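PDB 2ZBV: uncharacterized conserved protein from Thermotoga maritima, which binds adenosine and probably cleaves S-adenosyl-L-methionine, as SAM hydrolases and SAM-dependent halogenases do. Local coordinates for residues A18-A29 against A133-M141; K76-Q86 against A100-I111. One frame throughout, in Å; residues are numbered along the deposited sequence.

Overall arrangement
Both contacts belong to the N-terminal domain and illustrate how an alpha/beta layer is assembled: contact 1 pairs two helices packed on the mixed sheet, contact 2 two strands at one end of it. Their centres lie about 20 Å apart, and contact 2 is nested within the chain loop that contact 1 closes. Helix 127-140 is shared: besides its part in contact 1, its Val135 and Leu139 pack on Val79 and Ile111 of contact 2, Leu139 CD1 lying 3.8 Å from Val79 CG1. The side chain of Ala18 is about 9 Å from adenosine and about 4 Å from that of adenosine-binding Trp8; for Ala77 the ligand is about 11 Å away and the Asp68 side chain about 7 Å.

Contact 1. Residues A18-A29 against A133-M141; sequences AKAVIKRINPSA and APVAAHLDM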
# COMPACT_ATOMS: atom_id res chain seq x y z
N ALA A 18 -3.04 13.68 4.26
CA ALA A 18 -3.75 14.33 3.17
C ALA A 18 -5.17 13.76 3.12
O ALA A 18 -6.12 14.49 2.84
CB ALA A 18 -3.05 14.08 1.85
N LYS A 19 -5.31 12.47 3.38
CA LYS A 19 -6.63 11.84 3.36
C LYS A 19 -7.46 12.36 4.53
O LYS A 19 -8.67 12.56 4.40
CB LYS A 19 -6.50 10.32 3.45
CG LYS A 19 -6.01 9.67 2.16
CD LYS A 19 -6.09 8.16 2.25
CE LYS A 19 -5.66 7.49 0.95
NZ LYS A 19 -5.69 6.00 1.10
N ALA A 20 -6.79 12.58 5.66
CA ALA A 20 -7.47 13.10 6.85
C ALA A 20 -8.01 14.49 6.54
O ALA A 20 -9.14 14.81 6.91
CB ALA A 20 -6.50 13.16 8.02
N VAL A 21 -7.22 15.30 5.85
CA VAL A 21 -7.64 16.65 5.50
C VAL A 21 -8.86 16.61 4.58
O VAL A 21 -9.80 17.38 4.74
CB VAL A 21 -6.50 17.42 4.80
CG1 VAL A 21 -7.05 18.67 4.13
CG2 VAL A 21 -5.41 17.78 5.82
N ILE A 22 -8.83 15.70 3.61
CA ILE A 22 -9.93 15.55 2.68
C ILE A 22 -11.21 15.12 3.40
O ILE A 22 -12.27 15.71 3.20
CB ILE A 22 -9.61 14.50 1.59
CG1 ILE A 22 -8.46 15.02 0.71
CG2 ILE A 22 -10.86 14.20 0.75
CD1 ILE A 22 -8.01 14.02 -0.35
N LYS A 23 -11.09 14.11 4.25
CA LYS A 23 -12.22 13.57 5.01
C LYS A 23 -12.77 14.53 6.06
O LYS A 23 -13.91 14.38 6.51
CB LYS A 23 -11.83 12.25 5.67
CG LYS A 23 -11.66 11.09 4.71
CD LYS A 23 -13.00 10.67 4.13
CE LYS A 23 -12.88 9.37 3.35
NZ LYS A 23 -14.23 8.86 2.95
N ARG A 24 -11.95 15.49 6.48
CA ARG A 24 -12.38 16.47 7.47
C ARG A 24 -13.29 17.43 6.74
O ARG A 24 -14.31 17.88 7.28
CB ARG A 24 -11.17 17.22 8.06
CG ARG A 24 -10.25 16.34 8.90
CD ARG A 24 -8.99 17.07 9.37
NE ARG A 24 -9.30 18.09 10.38
CZ ARG A 24 -8.38 18.72 11.11
NH1 ARG A 24 -7.09 18.45 10.96
NH2 ARG A 24 -8.76 19.63 12.01
N ILE A 25 -12.93 17.74 5.50
CA ILE A 25 -13.71 18.64 4.67
C ILE A 25 -14.99 17.95 4.21
O ILE A 25 -16.08 18.51 4.32
CB ILE A 25 -12.91 19.09 3.44
CG1 ILE A 25 -11.81 20.05 3.87
CG2 ILE A 25 -13.83 19.76 2.42
CD1 ILE A 25 -10.93 20.49 2.74
N ASN A 26 -14.85 16.73 3.71
CA ASN A 26 -16.00 15.95 3.24
C ASN A 26 -15.92 14.52 3.77
O ASN A 26 -15.22 13.68 3.20
CB ASN A 26 -16.04 15.93 1.71
CG ASN A 26 -17.21 15.13 1.17
OD1 ASN A 26 -17.28 14.83 -0.02
ND2 ASN A 26 -18.15 14.77 2.06
N PRO A 27 -16.64 14.23 4.85
CA PRO A 27 -16.62 12.88 5.43
C PRO A 27 -17.12 11.83 4.46
O PRO A 27 -16.86 10.63 4.63
CB PRO A 27 -17.52 13.01 6.65
CG PRO A 27 -17.36 14.45 7.04
CD PRO A 27 -17.40 15.15 5.71
N SER A 28 -17.84 12.27 3.43
CA SER A 28 -18.40 11.35 2.44
C SER A 28 -17.55 11.20 1.19
O SER A 28 -17.95 10.51 0.25
CB SER A 28 -19.81 11.79 2.05
OG SER A 28 -20.66 11.80 3.19
N ALA A 29 -16.38 11.83 1.17
CA ALA A 29 -15.50 11.76 0.01
C ALA A 29 -15.00 10.34 -0.24
O ALA A 29 -14.62 9.64 0.70
CB ALA A 29 -14.31 12.70 0.19
N ALA A 133 -4.95 18.99 -1.76
CA ALA A 133 -5.95 18.07 -1.22
C ALA A 133 -7.26 18.78 -0.87
O ALA A 133 -8.32 18.36 -1.31
CB ALA A 133 -5.39 17.33 0.01
N PRO A 134 -7.20 19.86 -0.08
CA PRO A 134 -8.46 20.53 0.25
C PRO A 134 -9.20 21.06 -0.97
O PRO A 134 -10.44 21.02 -1.03
CB PRO A 134 -8.03 21.62 1.24
CG PRO A 134 -6.58 21.87 0.90
CD PRO A 134 -6.07 20.47 0.64
N VAL A 135 -8.46 21.56 -1.96
CA VAL A 135 -9.08 22.06 -3.17
C VAL A 135 -9.81 20.93 -3.89
O VAL A 135 -10.96 21.09 -4.33
CB VAL A 135 -8.04 22.71 -4.10
CG1 VAL A 135 -8.60 22.88 -5.51
CG2 VAL A 135 -7.64 24.08 -3.54
N ALA A 136 -9.15 19.77 -4.01
CA ALA A 136 -9.77 18.62 -4.66
C ALA A 136 -11.01 18.23 -3.86
O ALA A 136 -12.04 17.88 -4.44
CB ALA A 136 -8.79 17.45 -4.71
N ALA A 137 -10.91 18.27 -2.54
CA ALA A 137 -12.02 17.92 -1.67
C ALA A 137 -13.23 18.82 -1.91
O ALA A 137 -14.36 18.33 -1.99
CB ALA A 137 -11.60 18.01 -0.21
N HIS A 138 -13.00 20.13 -2.03
CA HIS A 138 -14.09 21.08 -2.28
C HIS A 138 -14.71 20.87 -3.66
O HIS A 138 -15.94 20.88 -3.82
CB HIS A 138 -13.59 22.53 -2.15
CG HIS A 138 -13.30 22.96 -0.74
ND1 HIS A 138 -14.26 22.98 0.24
CD2 HIS A 138 -12.14 23.36 -0.16
CE1 HIS A 138 -13.71 23.38 1.38
NE2 HIS A 138 -12.43 23.61 1.17
N LEU A 139 -13.87 20.69 -4.67
CA LEU A 139 -14.35 20.46 -6.02
C LEU A 139 -15.22 19.21 -6.07
O LEU A 139 -16.29 19.21 -6.67
CB LEU A 139 -13.17 20.31 -6.99
CG LEU A 139 -12.37 21.57 -7.32
CD1 LEU A 139 -11.10 21.20 -8.08
CD2 LEU A 139 -13.24 22.52 -8.16
N ASP A 140 -14.76 18.14 -5.42
CA ASP A 140 -15.50 16.88 -5.39
C ASP A 140 -16.80 17.06 -4.63
O ASP A 140 -17.73 16.25 -4.73
CB ASP A 140 -14.65 15.81 -4.70
CG ASP A 140 -15.36 14.47 -4.61
OD1 ASP A 140 -15.70 13.91 -5.67
OD2 ASP A 140 -15.59 13.98 -3.48
N MSE A 141 -16.87 18.14 -3.85
CA MSE A 141 -18.06 18.44 -3.07
C MSE A 141 -19.05 19.33 -3.81
O MSE A 141 -20.07 19.71 -3.25
CB MSE A 141 -17.66 19.12 -1.77
CG MSE A 141 -17.98 18.32 -0.54
SE MSE A 141 -17.64 19.42 0.99
CE MSE A 141 -19.23 20.54 0.89
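Ala18 meets Ala133 methyl to methyl, CB to CB at 4.4 Å, between helix 14-25 and helix 127-140. One turn on, Val21 lays CG1 against CD of Pro134 at 4.0 Å. Ile22 divides its branches between two alanines: CG1 lies over Ala133 CB at 3.9 Å, and CG2, anti to the backbone N, reaches Ala137 CB. With alanines at the interface, the axes of segments 18-25 and 133-140 approach to 8.7 Å, crossing at -34°. Together the pair forms part of a helical layer over the parallel strands of the alpha/beta domain, with Ile22 and Ala133 both resting on Leu64 of strand 62-66. Ile25 then carries the middle of the interface. Its CD1 presses on Pro134 CB at 3.5 Å, a tight carbon contact, while CG2 sits over one face of the His138 imidazole in a CH-pi contact, 4.1 Å from the ring centroid. That same methyl also touches Ala137 CB. After the helix, Asn26 sets its CB 3.9 Å from SE of Met141, a selenomethionine. The following type I turn brings Ala29 round so that its CB faces Asp140 OD2 at 4.1 Å.

Contact 2. Residues K76-Q86 against A100-I111; sequences KAIVMKTKNDQ and AEEYGVAEIREI
Tyr103, at the end of helix 97-103, packs on the turn that follows strand 77-82. Its CB touches Thr82 CB at 3.7 Å; CG and CD2 lie against Asn84 OD1, and CE2 meets Gln86 OE1 at 3.6 Å. The Asn84 amide stacks on the ring, planes 24° apart, with ND2 3.4 Å above its centre. That amide is oriented by ND2 giving to Gln86 OE1 at 3.0 Å. At the tip, OH bonds Ser54 OG and has a weak bond with a water that accepts from Asn84 ND2. Were Tyr103 replaced by an alanine, the Asn84 amide would probably lose the ring it stacks on, and Ser54 its phenolic partner.

Before the turn, strand 77-82 pairs with strand 105-110 in an antiparallel ladder, the latter strand closing the sheet within this chain. Val79 and Arg109 exchange two backbone bonds, and a classic bulge makes Lys81 O accept from both Ala106 N (2.8 Å) and Glu107 N (3.2 Å). Arg109 NE meets Glu107 OE2 at 2.6 Å, in the guanidinium plane, a salt bridge along one strand, while NH1 bonds Gly149 O. Met80, a selenomethionine bent at chi3 (-86°), brings CE within 3.6 Å of Ala100 CB, tying strand to helix. Backbone bonds thus hold the ladder, to which side chains add apolar packing, as of Val79 on Ile111, and a long, probably weak Lys76-Glu110 salt bridge.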
# COMPACT_ATOMS: atom_id res chain seq x y z
N LYS A 76 3.21 27.59 -10.65
CA LYS A 76 1.78 27.74 -10.39
C LYS A 76 1.09 26.47 -9.93
O LYS A 76 1.49 25.36 -10.30
CB LYS A 76 1.07 28.26 -11.65
CG LYS A 76 1.52 29.66 -12.12
CD LYS A 76 0.83 30.02 -13.44
CE LYS A 76 1.35 31.34 -14.03
NZ LYS A 76 0.95 32.53 -13.23
N ALA A 77 0.07 26.65 -9.10
CA ALA A 77 -0.75 25.56 -8.60
C ALA A 77 -1.99 25.72 -9.47
O ALA A 77 -2.55 26.82 -9.54
CB ALA A 77 -1.09 25.78 -7.14
N ILE A 78 -2.43 24.65 -10.13
CA ILE A 78 -3.56 24.76 -11.04
C ILE A 78 -4.62 23.67 -10.94
O ILE A 78 -4.44 22.65 -10.26
CB ILE A 78 -3.08 24.77 -12.52
CG1 ILE A 78 -2.38 23.44 -12.83
CG2 ILE A 78 -2.11 25.91 -12.77
CD1 ILE A 78 -2.04 23.25 -14.30
N VAL A 79 -5.74 23.91 -11.63
CA VAL A 79 -6.84 22.95 -11.71
C VAL A 79 -7.24 22.98 -13.19
O VAL A 79 -7.59 24.03 -13.73
CB VAL A 79 -8.08 23.36 -10.86
CG1 VAL A 79 -9.21 22.38 -11.13
CG2 VAL A 79 -7.74 23.36 -9.38
N MSE A 80 -7.17 21.82 -13.84
CA MSE A 80 -7.50 21.71 -15.25
C MSE A 80 -8.77 20.91 -15.47
O MSE A 80 -9.06 19.96 -14.73
CB MSE A 80 -6.33 21.05 -16.01
CG MSE A 80 -6.56 20.85 -17.51
SE MSE A 80 -5.26 19.67 -18.34
CE MSE A 80 -3.90 20.95 -18.73
N LYS A 81 -9.54 21.31 -16.48
CA LYS A 81 -10.76 20.61 -16.84
C LYS A 81 -10.54 20.14 -18.27
O LYS A 81 -10.25 20.94 -19.16
CB LYS A 81 -11.98 21.53 -16.78
CG LYS A 81 -13.29 20.83 -17.09
CD LYS A 81 -14.44 21.82 -17.22
CE LYS A 81 -15.72 21.14 -17.70
NZ LYS A 81 -16.77 22.14 -18.06
N THR A 82 -10.65 18.84 -18.48
CA THR A 82 -10.45 18.27 -19.80
C THR A 82 -11.79 18.14 -20.50
O THR A 82 -12.84 18.06 -19.85
CB THR A 82 -9.73 16.91 -19.72
OG1 THR A 82 -10.31 16.11 -18.68
CG2 THR A 82 -8.26 17.12 -19.41
N LYS A 83 -11.76 18.10 -21.83
CA LYS A 83 -13.00 18.02 -22.59
C LYS A 83 -13.82 16.75 -22.41
O LYS A 83 -14.90 16.63 -22.98
CB LYS A 83 -12.69 18.26 -24.07
CG LYS A 83 -12.20 19.67 -24.32
CD LYS A 83 -11.84 19.92 -25.77
CE LYS A 83 -11.47 21.38 -25.97
NZ LYS A 83 -11.03 21.65 -27.36
N ASN A 84 -13.33 15.82 -21.60
CA ASN A 84 -14.06 14.58 -21.34
C ASN A 84 -14.71 14.71 -19.96
O ASN A 84 -15.16 13.73 -19.37
CB ASN A 84 -13.13 13.36 -21.39
CG ASN A 84 -12.08 13.38 -20.31
OD1 ASN A 84 -11.53 14.43 -19.99
ND2 ASN A 84 -11.78 12.21 -19.74
N ASP A 85 -14.75 15.95 -19.47
CA ASP A 85 -15.37 16.26 -18.18
C ASP A 85 -14.70 15.73 -16.93
O ASP A 85 -15.39 15.33 -15.98
CB ASP A 85 -16.84 15.83 -18.19
CG ASP A 85 -17.70 16.71 -19.06
OD1 ASP A 85 -18.85 16.32 -19.35
OD2 ASP A 85 -17.22 17.81 -19.45
N GLN A 86 -13.38 15.71 -16.90
CA GLN A 86 -12.67 15.27 -15.71
C GLN A 86 -11.86 16.44 -15.15
O GLN A 86 -11.48 17.35 -15.90
CB GLN A 86 -11.74 14.09 -16.02
CG GLN A 86 -12.49 12.81 -16.35
CD GLN A 86 -11.57 11.61 -16.47
OE1 GLN A 86 -10.49 11.71 -17.05
NE2 GLN A 86 -12.00 10.47 -15.93
N ALA A 100 -3.96 16.29 -20.97
CA ALA A 100 -4.24 17.51 -21.72
C ALA A 100 -4.18 17.23 -23.22
O ALA A 100 -5.04 17.67 -23.98
CB ALA A 100 -3.21 18.59 -21.38
N GLU A 101 -3.16 16.49 -23.64
CA GLU A 101 -2.97 16.16 -25.04
C GLU A 101 -3.98 15.15 -25.57
O GLU A 101 -4.46 15.28 -26.70
CB GLU A 101 -1.54 15.62 -25.25
CG GLU A 101 -1.25 15.07 -26.64
CD GLU A 101 -1.28 16.14 -27.73
OE1 GLU A 101 -1.09 15.79 -28.91
OE2 GLU A 101 -1.49 17.33 -27.40
N GLU A 102 -4.31 14.15 -24.76
CA GLU A 102 -5.25 13.11 -25.17
C GLU A 102 -6.72 13.48 -25.09
O GLU A 102 -7.52 13.08 -25.94
CB GLU A 102 -5.02 11.85 -24.34
CG GLU A 102 -3.64 11.23 -24.49
CD GLU A 102 -3.35 10.77 -25.90
OE1 GLU A 102 -4.25 10.17 -26.53
OE2 GLU A 102 -2.22 10.99 -26.38
N TYR A 103 -7.10 14.24 -24.07
CA TYR A 103 -8.50 14.61 -23.90
C TYR A 103 -8.85 16.02 -24.38
O TYR A 103 -10.02 16.32 -24.60
CB TYR A 103 -8.91 14.51 -22.42
CG TYR A 103 -8.75 13.15 -21.77
CD1 TYR A 103 -9.16 11.98 -22.42
CD2 TYR A 103 -8.29 13.05 -20.46
CE1 TYR A 103 -9.10 10.74 -21.78
CE2 TYR A 103 -8.23 11.81 -19.80
CZ TYR A 103 -8.64 10.67 -20.47
OH TYR A 103 -8.65 9.46 -19.80
N GLY A 104 -7.85 16.88 -24.52
CA GLY A 104 -8.11 18.24 -24.93
C GLY A 104 -8.40 19.07 -23.68
O GLY A 104 -9.03 18.59 -22.74
N VAL A 105 -7.95 20.32 -23.67
CA VAL A 105 -8.14 21.20 -22.53
C VAL A 105 -9.37 22.09 -22.67
O VAL A 105 -9.49 22.85 -23.63
CB VAL A 105 -6.91 22.10 -22.32
CG1 VAL A 105 -7.09 22.97 -21.09
CG2 VAL A 105 -5.65 21.24 -22.20
N ALA A 106 -10.28 21.99 -21.71
CA ALA A 106 -11.49 22.79 -21.74
C ALA A 106 -11.30 24.11 -20.98
O ALA A 106 -11.75 25.16 -21.41
CB ALA A 106 -12.65 22.01 -21.13
N GLU A 107 -10.59 24.04 -19.85
CA GLU A 107 -10.37 25.22 -19.03
C GLU A 107 -9.29 24.98 -17.98
O GLU A 107 -9.18 23.88 -17.45
CB GLU A 107 -11.68 25.58 -18.33
CG GLU A 107 -11.64 26.79 -17.43
CD GLU A 107 -12.98 27.03 -16.76
OE1 GLU A 107 -14.01 27.00 -17.47
OE2 GLU A 107 -13.02 27.26 -15.53
N ILE A 108 -8.51 26.02 -17.70
CA ILE A 108 -7.45 25.95 -16.69
C ILE A 108 -7.59 27.13 -15.72
O ILE A 108 -7.73 28.28 -16.14
CB ILE A 108 -6.05 26.04 -17.32
CG1 ILE A 108 -5.91 25.05 -18.47
CG2 ILE A 108 -5.00 25.72 -16.26
CD1 ILE A 108 -4.61 25.22 -19.24
N ARG A 109 -7.54 26.83 -14.43
CA ARG A 109 -7.65 27.84 -13.38
C ARG A 109 -6.42 27.81 -12.48
O ARG A 109 -5.84 26.74 -12.24
CB ARG A 109 -8.86 27.54 -12.49
CG ARG A 109 -10.20 27.57 -13.18
CD ARG A 109 -10.71 28.98 -13.24
NE ARG A 109 -11.87 29.09 -14.10
CZ ARG A 109 -12.53 30.22 -14.31
NH1 ARG A 109 -12.14 31.33 -13.71
NH2 ARG A 109 -13.57 30.24 -15.14
N GLU A 110 -6.00 28.97 -11.99
CA GLU A 110 -4.89 29.00 -11.07
C GLU A 110 -5.56 28.98 -9.70
O GLU A 110 -6.61 29.60 -9.51
CB GLU A 110 -4.05 30.26 -11.24
CG GLU A 110 -3.02 30.44 -10.11
CD GLU A 110 -1.93 31.43 -10.45
OE1 GLU A 110 -2.16 32.29 -11.33
OE2 GLU A 110 -0.85 31.36 -9.83
N ILE A 111 -4.99 28.24 -8.77
CA ILE A 111 -5.54 28.16 -7.43
C ILE A 111 -5.14 29.44 -6.69
O ILE A 111 -3.99 29.61 -6.29
CB ILE A 111 -5.00 26.91 -6.69
CG1 ILE A 111 -5.43 25.65 -7.45
CG2 ILE A 111 -5.52 26.88 -5.26
CD1 ILE A 111 -4.91 24.34 -6.86
O HOH W 1 -0.54 29.17 -7.96
O HOH W 2 -11.94 9.20 -20.08